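Local coordinates for protein arginase (Thermus thermophilus, PDB 2EF5) that probably catalyses the hydrolysis of L-arginine to L-ornithine and urea, a urea-cycle reaction, with two manganese ions in each subunit, at residues 100-105 / 211-216; 114-119 / 136-141; 121-126 / 179-184; 163-168 / 201-206. All blocks are in the same frame, centred on the assembly; numbering follows the deposited sequence.

Interaction 1: residues 100-105 / 211-216; sequences MGSVAG and PLHVSL
V103 and H213 meet as a methyl over a ring. CG2 of V103 sits 3.4 Å above the plane of the H213 imidazole, displaced toward the rim, and its line to the ring centroid, 3.7 Å long, leans 22° from the ring normal. These values meet the definition of a CH-pi contact. Which nitrogen occupies which corner of the imidazole is doubtful, but turning the ring over about its bond to CB leaves plane and centroid nearly where they are, so the contact stands. The branch that touches follows from the rotamer: with CG1 trans to the backbone N (chi1 178°), CG2 is left beside that N and lies over the imidazole. S102, one residue earlier in helix 99-107, points its CB at the strand, and OG approaches the same ring obliquely.

The hydroxyl finds its strong partner beyond the pair: OG is hydrogen-bonded to OD1 of D259, while OD2 of that carboxylate is bonded to S215 OG. One aspartate of strand 255-261 therefore joins the helix to strand 212-217. S215 OG also bonds S99 OG at the start of the helix and NE2 of H96, a manganese ligand, which puts this serine in the second shell of the metal centre.

Here a helix covers one face of the parallel sheet of the arginase alpha/beta fold, with the nearest CA atoms, those of V103 and H213, 7.0 Å apart. Chemically, the direct touch is dispersive and weakly electrostatic, whereas the polar link between S102 and S215 runs through the D259 carboxylate.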
loop_
_atom_site.group_PDB
_atom_site.type_symbol
_atom_site.label_atom_id
_atom_site.label_comp_id
_atom_site.label_asym_id
_atom_site.label_seq_id
_atom_site.Cartn_x
_atom_site.Cartn_y
_atom_site.Cartn_z
ATOM N N MET A 100 37.402 -6.758 8.865
ATOM C CA MET A 100 37.716 -7.404 7.597
ATOM C C MET A 100 38.675 -8.546 7.903
ATOM O O MET A 100 38.590 -9.621 7.314
ATOM C CB MET A 100 38.376 -6.416 6.629
ATOM C CG MET A 100 37.480 -5.272 6.186
ATOM S SD MET A 100 38.272 -4.190 4.964
ATOM C CE MET A 100 39.519 -3.409 5.955
ATOM N N GLY A 101 39.584 -8.299 8.836
ATOM C CA GLY A 101 40.545 -9.317 9.219
ATOM C C GLY A 101 40.016 -10.287 10.264
ATOM O O GLY A 101 40.309 -11.483 10.205
ATOM N N SER A 102 39.227 -9.791 11.218
ATOM C CA SER A 102 38.711 -10.667 12.266
ATOM C C SER A 102 37.729 -11.704 11.743
ATOM O O SER A 102 37.846 -12.887 12.075
ATOM C CB SER A 102 38.064 -9.857 13.400
ATOM O OG SER A 102 36.868 -9.230 12.985
ATOM N N VAL A 103 36.775 -11.279 10.918
ATOM C CA VAL A 103 35.789 -12.207 10.376
ATOM C C VAL A 103 36.441 -13.224 9.448
ATOM O O VAL A 103 36.212 -14.423 9.583
ATOM C CB VAL A 103 34.662 -11.463 9.615
ATOM C CG1 VAL A 103 33.676 -12.468 9.022
ATOM C CG2 VAL A 103 33.927 -10.525 10.572
ATOM N N ALA A 104 37.264 -12.741 8.519
ATOM C CA ALA A 104 37.955 -13.615 7.575
ATOM C C ALA A 104 38.848 -14.602 8.319
ATOM O O ALA A 104 38.927 -15.776 7.958
ATOM C CB ALA A 104 38.792 -12.783 6.605
ATOM N N GLY A 105 39.516 -14.122 9.360
ATOM C CA GLY A 105 40.396 -14.980 10.129
ATOM C C GLY A 105 39.646 -15.980 10.988
ATOM O O GLY A 105 39.978 -17.164 10.989
ATOM N N PRO A 211 27.783 -21.408 12.260
ATOM C CA PRO A 211 28.486 -20.897 13.439
ATOM C C PRO A 211 28.315 -19.386 13.285
ATOM O O PRO A 211 28.238 -18.881 12.161
ATOM C CB PRO A 211 29.924 -21.353 13.214
ATOM C CG PRO A 211 30.032 -21.443 11.712
ATOM C CD PRO A 211 28.717 -22.074 11.335
ATOM N N LEU A 212 28.253 -18.658 14.389
ATOM C CA LEU A 212 28.023 -17.227 14.290
ATOM C C LEU A 212 29.131 -16.324 14.795
ATOM O O LEU A 212 29.721 -16.574 15.849
ATOM C CB LEU A 212 26.738 -16.884 15.033
ATOM C CG LEU A 212 25.486 -17.648 14.599
ATOM C CD1 LEU A 212 24.348 -17.317 15.557
ATOM C CD2 LEU A 212 25.117 -17.277 13.165
ATOM N N HIS A 213 29.411 -15.277 14.019
ATOM C CA HIS A 213 30.400 -14.275 14.397
ATOM C C HIS A 213 29.603 -13.019 14.727
ATOM O O HIS A 213 28.809 -12.541 13.915
ATOM C CB HIS A 213 31.362 -13.962 13.247
ATOM C CG HIS A 213 32.314 -12.849 13.554
ATOM N ND1 HIS A 213 31.965 -11.520 13.442
ATOM C CD2 HIS A 213 33.578 -12.864 14.040
ATOM C CE1 HIS A 213 32.970 -10.767 13.848
ATOM N NE2 HIS A 213 33.961 -11.558 14.218
ATOM N N VAL A 214 29.799 -12.489 15.922
ATOM C CA VAL A 214 29.078 -11.288 16.319
ATOM C C VAL A 214 30.021 -10.091 16.321
ATOM O O VAL A 214 31.052 -10.113 16.976
ATOM C CB VAL A 214 28.467 -11.451 17.728
ATOM C CG1 VAL A 214 27.821 -10.135 18.170
ATOM C CG2 VAL A 214 27.442 -12.580 17.723
ATOM N N SER A 215 29.671 -9.053 15.577
ATOM C CA SER A 215 30.503 -7.863 15.526
ATOM C C SER A 215 29.706 -6.757 16.203
ATOM O O SER A 215 28.715 -6.271 15.664
ATOM C CB SER A 215 30.826 -7.499 14.071
ATOM O OG SER A 215 31.902 -6.585 14.023
ATOM N N LEU A 216 30.150 -6.360 17.389
ATOM C CA LEU A 216 29.448 -5.346 18.161
ATOM C C LEU A 216 30.104 -3.968 18.160
ATOM O O LEU A 216 31.188 -3.776 18.712
ATOM C CB LEU A 216 29.272 -5.853 19.605
ATOM C CG LEU A 216 28.595 -4.960 20.651
ATOM C CD1 LEU A 216 27.170 -4.615 20.217
ATOM C CD2 LEU A 216 28.582 -5.701 21.994
#

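Interaction 2: residues 114-119 / 136-141; sequences VVWVDA and GMPLAV. With MN (manganese (II) ion), chain H; MN (manganese (II) ion), chain G.
The indole of W116 has L139 laid over one of its faces, yet its N-H is spent on the metal site: NE1 is hydrogen-bonded to OD2 of D122, itself a manganese ligand. This is the arginase alpha/beta fold, in which loops at the C-terminal ends of parallel strands supply the ligands of a two-manganese centre, here directly after strand 113-117.

L139 runs past the tryptophan in the opposite direction. Its CB stands 4.0 Å above the ring plane, over the centre of the indole, and CD2 lies 4.0 Å from the centroid of the five-membered ring, only 17° off the normal, a CH-pi contact. The other methyl, CD1, meets CE3 of W116 at 3.7 Å, so both branches of the leucine are used. P138, the first residue of helix 138-142, crosses the indole at about a right angle, with its CG 3.8 Å from W116 CZ2. The tryptophan reaches the helix because CG is swung trans to its own backbone N (chi1 -157°). H96, another manganese ligand, stacks on the indole as well, so W116 contacts the first shell through both ring and N-H.

Two residues further on, the D118 carboxylate bridges the metals. OD2 binds the manganese of chain H at 2.1 Å, and OD1, which also accepts the backbone N of H120, binds that of chain G at 2.2 Å.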
loop_
_atom_site.group_PDB
_atom_site.type_symbol
_atom_site.label_atom_id
_atom_site.label_comp_id
_atom_site.label_asym_id
_atom_site.label_seq_id
_atom_site.Cartn_x
_atom_site.Cartn_y
_atom_site.Cartn_z
ATOM N N VAL A 114 27.084 -13.836 10.003
ATOM C CA VAL A 114 27.599 -12.619 10.620
ATOM C C VAL A 114 26.473 -11.754 11.167
ATOM O O VAL A 114 25.584 -11.341 10.430
ATOM C CB VAL A 114 28.413 -11.778 9.608
ATOM C CG1 VAL A 114 28.863 -10.450 10.255
ATOM C CG2 VAL A 114 29.619 -12.572 9.125
ATOM N N VAL A 115 26.514 -11.488 12.465
ATOM C CA VAL A 115 25.510 -10.648 13.105
ATOM C C VAL A 115 26.217 -9.317 13.374
ATOM O O VAL A 115 27.063 -9.226 14.264
ATOM C CB VAL A 115 25.021 -11.278 14.436
ATOM C CG1 VAL A 115 23.918 -10.413 15.048
ATOM C CG2 VAL A 115 24.496 -12.698 14.186
ATOM N N TRP A 116 25.879 -8.299 12.585
ATOM C CA TRP A 116 26.493 -6.974 12.686
ATOM C C TRP A 116 25.567 -6.072 13.498
ATOM O O TRP A 116 24.515 -5.647 13.017
ATOM C CB TRP A 116 26.709 -6.434 11.266
ATOM C CG TRP A 116 27.763 -5.378 11.098
ATOM C CD1 TRP A 116 27.585 -4.020 11.160
ATOM C CD2 TRP A 116 29.154 -5.585 10.763
ATOM N NE1 TRP A 116 28.769 -3.371 10.864
ATOM C CE2 TRP A 116 29.727 -4.294 10.616
ATOM C CE3 TRP A 116 29.931 -6.727 10.550
ATOM C CZ2 TRP A 116 31.097 -4.134 10.285
ATOM C CZ3 TRP A 116 31.292 -6.554 10.228
ATOM C CH2 TRP A 116 31.851 -5.264 10.087
ATOM N N VAL A 117 25.957 -5.810 14.741
ATOM C CA VAL A 117 25.156 -5.004 15.664
ATOM C C VAL A 117 25.806 -3.635 15.656
ATOM O O VAL A 117 26.831 -3.398 16.301
ATOM C CB VAL A 117 25.167 -5.660 17.064
ATOM C CG1 VAL A 117 24.070 -5.076 17.931
ATOM C CG2 VAL A 117 24.991 -7.164 16.909
ATOM N N ASP A 118 25.162 -2.722 14.937
ATOM C CA ASP A 118 25.736 -1.417 14.693
ATOM C C ASP A 118 24.662 -0.389 14.366
ATOM O O ASP A 118 23.599 -0.740 13.853
ATOM C CB ASP A 118 26.618 -1.596 13.466
ATOM C CG ASP A 118 27.697 -0.576 13.349
ATOM O OD1 ASP A 118 27.428 0.636 13.492
ATOM O OD2 ASP A 118 28.828 -1.027 13.078
ATOM N N ALA A 119 24.951 0.884 14.629
ATOM C CA ALA A 119 24.006 1.947 14.298
ATOM C C ALA A 119 24.150 2.200 12.796
ATOM O O ALA A 119 23.272 2.802 12.171
ATOM C CB ALA A 119 24.330 3.214 15.068
ATOM N N GLY A 136 33.985 2.491 7.048
ATOM C CA GLY A 136 32.587 2.597 6.678
ATOM C C GLY A 136 32.297 1.626 5.545
ATOM O O GLY A 136 31.245 1.688 4.915
ATOM N N MET A 137 33.237 0.715 5.286
ATOM C CA MET A 137 33.089 -0.269 4.210
ATOM C C MET A 137 33.422 -1.731 4.565
ATOM O O MET A 137 33.268 -2.610 3.718
ATOM C CB MET A 137 33.987 0.113 3.020
ATOM C CG MET A 137 34.294 1.591 2.864
ATOM S SD MET A 137 35.514 1.892 1.549
ATOM C CE MET A 137 34.938 3.467 0.918
ATOM N N PRO A 138 33.843 -2.019 5.812
ATOM C CA PRO A 138 34.180 -3.412 6.136
ATOM C C PRO A 138 33.172 -4.516 5.840
ATOM O O PRO A 138 33.557 -5.585 5.367
ATOM C CB PRO A 138 34.549 -3.342 7.618
ATOM C CG PRO A 138 33.664 -2.264 8.126
ATOM C CD PRO A 138 33.790 -1.209 7.045
ATOM N N LEU A 139 31.895 -4.284 6.133
ATOM C CA LEU A 139 30.897 -5.316 5.887
ATOM C C LEU A 139 30.726 -5.547 4.394
ATOM O O LEU A 139 30.497 -6.669 3.962
ATOM C CB LEU A 139 29.552 -4.947 6.524
ATOM C CG LEU A 139 28.472 -6.043 6.481
ATOM C CD1 LEU A 139 29.028 -7.352 7.025
ATOM C CD2 LEU A 139 27.266 -5.609 7.301
ATOM N N ALA A 140 30.828 -4.483 3.608
ATOM C CA ALA A 140 30.708 -4.611 2.157
ATOM C C ALA A 140 31.874 -5.477 1.694
ATOM O O ALA A 140 31.679 -6.488 1.027
ATOM C CB ALA A 140 30.770 -3.243 1.500
ATOM N N VAL A 141 33.086 -5.084 2.075
ATOM C CA VAL A 141 34.288 -5.826 1.713
ATOM C C VAL A 141 34.137 -7.305 2.067
ATOM O O VAL A 141 34.358 -8.181 1.230
ATOM C CB VAL A 141 35.530 -5.265 2.447
ATOM C CG1 VAL A 141 36.733 -6.166 2.211
ATOM C CG2 VAL A 141 35.825 -3.860 1.961
HETATM MN MN MN H . 30.586 -0.035 12.516
HETATM MN MN MN G . 29.011 2.187 13.631
#

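Interaction 3: residues 121-126 / 179-184; sequences ADFNTP and KEAGVR. With MN (manganese (II) ion), chain H.
F123 presents the far end of its ring to two small apolar side chains. CZ lies 3.9 Å from CG2 of V183 and 4.1 Å from CB of A181. The contacts divide along the ring: CE1 also meets V183 CG2, while CE2 also meets A181 CB, each at 4.1 Å. Both groups approach obliquely. The phenyl is placed by an unusual first torsion, chi1 -144°, well short of fully trans.

What brings both A181 and V183 to the ring is the way helix 172-181 ends. G182 has a positive phi of 75° and is the C' residue of a Schellman motif: V183 N bonds back to L178 O, and G182 N reaches K179 O in a weak bond. The chain thereby turns out of the helix and brings V183 to the ring that A181 already touches. On the loop side, the backbone N of F123 is held by OE2 of E174 in the same helix, and the preceding residue, D122, ligates the manganese of chain H through OD2 at 2.2 Å. The phenyl thus packs one residue away from a metal ligand.

Around this contact, L139 of helix 138-142 and L178 of helix 172-181 also pack on F123, and V162 of strand 162-167 touches V183. Just beyond V183 begins strand 184-187, the outermost of the parallel sheet on this side within the chain.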
loop_
_atom_site.group_PDB
_atom_site.type_symbol
_atom_site.label_atom_id
_atom_site.label_comp_id
_atom_site.label_asym_id
_atom_site.label_seq_id
_atom_site.Cartn_x
_atom_site.Cartn_y
_atom_site.Cartn_z
ATOM N N ALA A 121 25.583 0.513 8.803
ATOM C CA ALA A 121 25.671 -0.731 8.045
ATOM C C ALA A 121 27.082 -1.037 7.558
ATOM O O ALA A 121 27.381 -2.183 7.220
ATOM C CB ALA A 121 24.719 -0.680 6.860
ATOM N N ASP A 122 27.940 -0.022 7.529
ATOM C CA ASP A 122 29.319 -0.184 7.067
ATOM C C ASP A 122 29.331 -0.963 5.757
ATOM O O ASP A 122 30.194 -1.818 5.540
ATOM C CB ASP A 122 30.157 -0.941 8.103
ATOM C CG ASP A 122 30.273 -0.197 9.418
ATOM O OD1 ASP A 122 30.418 1.043 9.392
ATOM O OD2 ASP A 122 30.232 -0.855 10.474
ATOM N N PHE A 123 28.371 -0.653 4.891
ATOM C CA PHE A 123 28.236 -1.336 3.616
ATOM C C PHE A 123 28.566 -0.450 2.409
ATOM O O PHE A 123 28.038 -0.661 1.312
ATOM C CB PHE A 123 26.815 -1.880 3.481
ATOM C CG PHE A 123 26.735 -3.205 2.770
ATOM C CD1 PHE A 123 27.145 -4.370 3.401
ATOM C CD2 PHE A 123 26.249 -3.284 1.472
ATOM C CE1 PHE A 123 27.071 -5.601 2.749
ATOM C CE2 PHE A 123 26.172 -4.500 0.808
ATOM C CZ PHE A 123 26.582 -5.666 1.445
ATOM N N ASN A 124 29.429 0.539 2.610
ATOM C CA ASN A 124 29.826 1.437 1.524
ATOM C C ASN A 124 30.948 0.839 0.677
ATOM O O ASN A 124 31.652 -0.080 1.101
ATOM C CB ASN A 124 30.306 2.782 2.089
ATOM C CG ASN A 124 29.175 3.758 2.335
ATOM O OD1 ASN A 124 29.095 4.379 3.395
ATOM N ND2 ASN A 124 28.301 3.913 1.347
ATOM N N THR A 125 31.094 1.367 -0.532
ATOM C CA THR A 125 32.156 0.958 -1.441
ATOM C C THR A 125 32.861 2.259 -1.779
ATOM O O THR A 125 32.373 3.335 -1.430
ATOM C CB THR A 125 31.604 0.333 -2.737
ATOM O OG1 THR A 125 30.678 1.238 -3.355
ATOM C CG2 THR A 125 30.915 -0.981 -2.439
ATOM N N PRO A 126 34.025 2.191 -2.443
ATOM C CA PRO A 126 34.704 3.447 -2.769
ATOM C C PRO A 126 33.782 4.375 -3.551
ATOM O O PRO A 126 33.862 5.597 -3.432
ATOM C CB PRO A 126 35.902 2.980 -3.584
ATOM C CG PRO A 126 36.243 1.675 -2.921
ATOM C CD PRO A 126 34.872 1.032 -2.774
ATOM N N LYS A 179 20.132 -3.607 -0.579
ATOM C CA LYS A 179 18.988 -4.227 -1.243
ATOM C C LYS A 179 19.439 -5.132 -2.386
ATOM O O LYS A 179 18.948 -6.251 -2.530
ATOM C CB LYS A 179 18.020 -3.159 -1.753
ATOM C CG LYS A 179 17.229 -2.508 -0.634
ATOM C CD LYS A 179 15.973 -1.829 -1.152
ATOM C CE LYS A 179 15.015 -1.532 -0.004
ATOM N NZ LYS A 179 14.611 -2.782 0.712
ATOM N N GLU A 180 20.377 -4.645 -3.191
ATOM C CA GLU A 180 20.904 -5.424 -4.304
ATOM C C GLU A 180 21.481 -6.741 -3.801
ATOM O O GLU A 180 21.218 -7.804 -4.367
ATOM C CB GLU A 180 22.011 -4.648 -5.025
ATOM C CG GLU A 180 21.545 -3.748 -6.160
ATOM C CD GLU A 180 22.688 -2.944 -6.774
ATOM O OE1 GLU A 180 23.783 -3.516 -6.966
ATOM O OE2 GLU A 180 22.487 -1.747 -7.069
ATOM N N ALA A 181 22.271 -6.660 -2.734
ATOM C CA ALA A 181 22.918 -7.834 -2.159
ATOM C C ALA A 181 21.964 -8.752 -1.395
ATOM O O ALA A 181 22.292 -9.906 -1.136
ATOM C CB ALA A 181 24.060 -7.396 -1.245
ATOM N N GLY A 182 20.792 -8.243 -1.029
ATOM C CA GLY A 182 19.836 -9.065 -0.307
ATOM C C GLY A 182 20.185 -9.298 1.158
ATOM O O GLY A 182 19.896 -10.360 1.714
ATOM N N VAL A 183 20.810 -8.308 1.784
ATOM C CA VAL A 183 21.182 -8.414 3.188
ATOM C C VAL A 183 19.961 -8.169 4.077
ATOM O O VAL A 183 19.206 -7.222 3.856
ATOM C CB VAL A 183 22.286 -7.387 3.546
ATOM C CG1 VAL A 183 22.542 -7.391 5.052
ATOM C CG2 VAL A 183 23.570 -7.721 2.789
ATOM N N ARG A 184 19.759 -9.036 5.064
ATOM C CA ARG A 184 18.638 -8.885 5.992
ATOM C C ARG A 184 19.002 -7.748 6.947
ATOM O O ARG A 184 20.011 -7.822 7.655
ATOM C CB ARG A 184 18.420 -10.180 6.776
ATOM C CG ARG A 184 17.370 -10.086 7.886
ATOM C CD ARG A 184 15.984 -9.803 7.335
ATOM N NE ARG A 184 15.509 -10.880 6.473
ATOM C CZ ARG A 184 15.066 -12.055 6.907
ATOM N NH1 ARG A 184 15.027 -12.317 8.209
ATOM N NH2 ARG A 184 14.666 -12.974 6.035
HETATM MN MN MN H . 30.586 -0.035 12.516
#

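Interaction 4: residues 163-168 / 201-206; sequences VLVGVR and EEVLKH
Strand 163-165 and helix 201-206 run nearly antiparallel, 167° between their N-to-C directions, with axes 10.0 Å apart and the closest CA pair, V163 and V203, at 6.7 Å. V163 works with both branches. CG1 meets CG2 of V203 at 3.6 Å, and CG2 comes to 3.5 Å from CD2 of H206, approaching that imidazole obliquely. The division follows from its rotamer, in which CG1 is trans to the backbone N (chi1 -179°) and CG2 lies beside it, so that the two methyls face successive contact positions of the helix. V165, on the same side of the strand, adds a looser touch, its CG2 4.1 Å from V203 CG2. V203 CG2 therefore rests against both strand valines, while the intervening L164 points away from the helix and packs on W116 and A121.

The helix belongs to the connection from strand 184-187 to strand 212-217 in the arginase alpha/beta fold. This connection passes over strands 162-167 and 113-117, and its helix covers the sheet on the face turned away from L164. V115 of strand 113-117 extends the apolar floor beneath V203.

At the outer side of the helix, K205 NZ makes a salt bridge to D158 of a neighbouring subunit. Beyond V165 the chain turns a corner at G166, whose carbonyl O accepts R168 NH2 at 3.3 Å, on a lone pair in the carbonyl plane and with the acceptor tilted 23° out of the guanidinium plane. NH2 of R168 also bonds V220 O.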
loop_
_atom_site.group_PDB
_atom_site.type_symbol
_atom_site.label_atom_id
_atom_site.label_comp_id
_atom_site.label_asym_id
_atom_site.label_seq_id
_atom_site.Cartn_x
_atom_site.Cartn_y
_atom_site.Cartn_z
ATOM N N VAL A 163 23.318 -10.433 8.837
ATOM C CA VAL A 163 22.141 -9.790 9.410
ATOM C C VAL A 163 22.614 -8.567 10.180
ATOM O O VAL A 163 23.528 -8.661 10.995
ATOM C CB VAL A 163 21.364 -10.724 10.387
ATOM C CG1 VAL A 163 20.149 -9.996 10.934
ATOM C CG2 VAL A 163 20.914 -12.001 9.674
ATOM N N LEU A 164 22.008 -7.420 9.887
ATOM C CA LEU A 164 22.333 -6.165 10.548
ATOM C C LEU A 164 21.244 -5.911 11.583
ATOM O O LEU A 164 20.061 -6.086 11.290
ATOM C CB LEU A 164 22.351 -5.018 9.535
ATOM C CG LEU A 164 23.597 -4.842 8.665
ATOM C CD1 LEU A 164 23.301 -3.934 7.469
ATOM C CD2 LEU A 164 24.703 -4.240 9.526
ATOM N N VAL A 165 21.640 -5.492 12.782
ATOM C CA VAL A 165 20.680 -5.223 13.847
ATOM C C VAL A 165 20.979 -3.897 14.528
ATOM O O VAL A 165 22.112 -3.648 14.941
ATOM C CB VAL A 165 20.710 -6.342 14.932
ATOM C CG1 VAL A 165 19.649 -6.069 16.004
ATOM C CG2 VAL A 165 20.491 -7.713 14.293
ATOM N N GLY A 166 19.956 -3.053 14.637
ATOM C CA GLY A 166 20.101 -1.768 15.299
ATOM C C GLY A 166 20.428 -0.584 14.410
ATOM O O GLY A 166 20.639 0.516 14.910
ATOM N N VAL A 167 20.457 -0.796 13.097
ATOM C CA VAL A 167 20.796 0.274 12.166
ATOM C C VAL A 167 19.834 1.456 12.217
ATOM O O VAL A 167 18.616 1.277 12.260
ATOM C CB VAL A 167 20.874 -0.266 10.717
ATOM C CG1 VAL A 167 21.088 0.867 9.747
ATOM C CG2 VAL A 167 22.010 -1.267 10.608
ATOM N N ARG A 168 20.383 2.667 12.209
ATOM C CA ARG A 168 19.551 3.861 12.243
ATOM C C ARG A 168 20.127 4.995 11.401
ATOM O O ARG A 168 19.640 6.121 11.452
ATOM C CB ARG A 168 19.361 4.322 13.693
ATOM C CG ARG A 168 20.558 5.023 14.301
ATOM C CD ARG A 168 20.483 5.045 15.823
ATOM N NE ARG A 168 20.666 3.695 16.320
ATOM C CZ ARG A 168 21.484 3.353 17.307
ATOM N NH1 ARG A 168 22.212 4.265 17.939
ATOM N NH2 ARG A 168 21.590 2.077 17.635
ATOM N N GLU A 201 15.275 -14.108 17.531
ATOM C CA GLU A 201 14.794 -15.412 17.079
ATOM C C GLU A 201 14.909 -15.486 15.560
ATOM O O GLU A 201 15.358 -16.488 15.009
ATOM C CB GLU A 201 13.330 -15.615 17.491
ATOM C CG GLU A 201 13.060 -15.447 18.985
ATOM C CD GLU A 201 13.458 -16.657 19.814
ATOM O OE1 GLU A 201 14.553 -17.219 19.586
ATOM O OE2 GLU A 201 12.673 -17.038 20.710
ATOM N N GLU A 202 14.497 -14.419 14.888
ATOM C CA GLU A 202 14.563 -14.366 13.432
ATOM C C GLU A 202 15.998 -14.393 12.910
ATOM O O GLU A 202 16.274 -14.963 11.854
ATOM C CB GLU A 202 13.829 -13.125 12.921
ATOM C CG GLU A 202 12.315 -13.287 12.922
ATOM C CD GLU A 202 11.592 -12.070 12.383
ATOM O OE1 GLU A 202 12.201 -11.313 11.596
ATOM O OE2 GLU A 202 10.407 -11.877 12.730
ATOM N N VAL A 203 16.911 -13.774 13.647
ATOM C CA VAL A 203 18.313 -13.768 13.254
ATOM C C VAL A 203 18.831 -15.208 13.262
ATOM O O VAL A 203 19.447 -15.668 12.297
ATOM C CB VAL A 203 19.173 -12.909 14.235
ATOM C CG1 VAL A 203 20.649 -13.193 14.045
ATOM C CG2 VAL A 203 18.901 -11.433 14.007
ATOM N N LEU A 204 18.581 -15.922 14.356
ATOM C CA LEU A 204 19.038 -17.300 14.478
ATOM C C LEU A 204 18.439 -18.216 13.411
ATOM O O LEU A 204 19.102 -19.148 12.944
ATOM C CB LEU A 204 18.697 -17.841 15.868
ATOM C CG LEU A 204 19.469 -17.217 17.032
ATOM C CD1 LEU A 204 18.936 -17.763 18.345
ATOM C CD2 LEU A 204 20.952 -17.518 16.882
ATOM N N LYS A 205 17.189 -17.949 13.039
ATOM C CA LYS A 205 16.496 -18.749 12.031
ATOM C C LYS A 205 17.107 -18.474 10.666
ATOM O O LYS A 205 17.429 -19.399 9.910
ATOM C CB LYS A 205 15.005 -18.391 12.004
ATOM C CG LYS A 205 14.151 -19.264 11.089
ATOM C CD LYS A 205 13.944 -20.661 11.668
ATOM C CE LYS A 205 12.899 -21.452 10.883
ATOM N NZ LYS A 205 12.543 -22.742 11.558
ATOM N N HIS A 206 17.265 -17.190 10.359
ATOM C CA HIS A 206 17.833 -16.762 9.089
ATOM C C HIS A 206 19.234 -17.332 8.885
ATOM O O HIS A 206 19.649 -17.580 7.753
ATOM C CB HIS A 206 17.896 -15.239 9.036
ATOM C CG HIS A 206 18.270 -14.694 7.693
ATOM N ND1 HIS A 206 17.432 -14.758 6.603
ATOM C CD2 HIS A 206 19.404 -14.087 7.262
ATOM C CE1 HIS A 206 18.031 -14.218 5.554
ATOM N NE2 HIS A 206 19.228 -13.804 5.932
#

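The four contacts share one parallel sheet and its coverings. Strands 212-217, 113-117 and 162-167 are successive neighbours: H213 O meets V115 N at 2.9 Å, tying interaction 1 to interaction 2, and W116 N meets V163 O at 2.9 Å, tying interaction 2 to interaction 4. Interaction 3 is tied to interaction 4 by R184 O and L164 N, 3.0 Å apart, where edge strand 184-187 begins. Interactions 2 and 3, their centres about 9 Å apart, both hold ligands of the chain H manganese. In interaction 1 the H213 side chain is about 11 Å from a manganese. The V165 side chain of interaction 4 is about 12 Å from one.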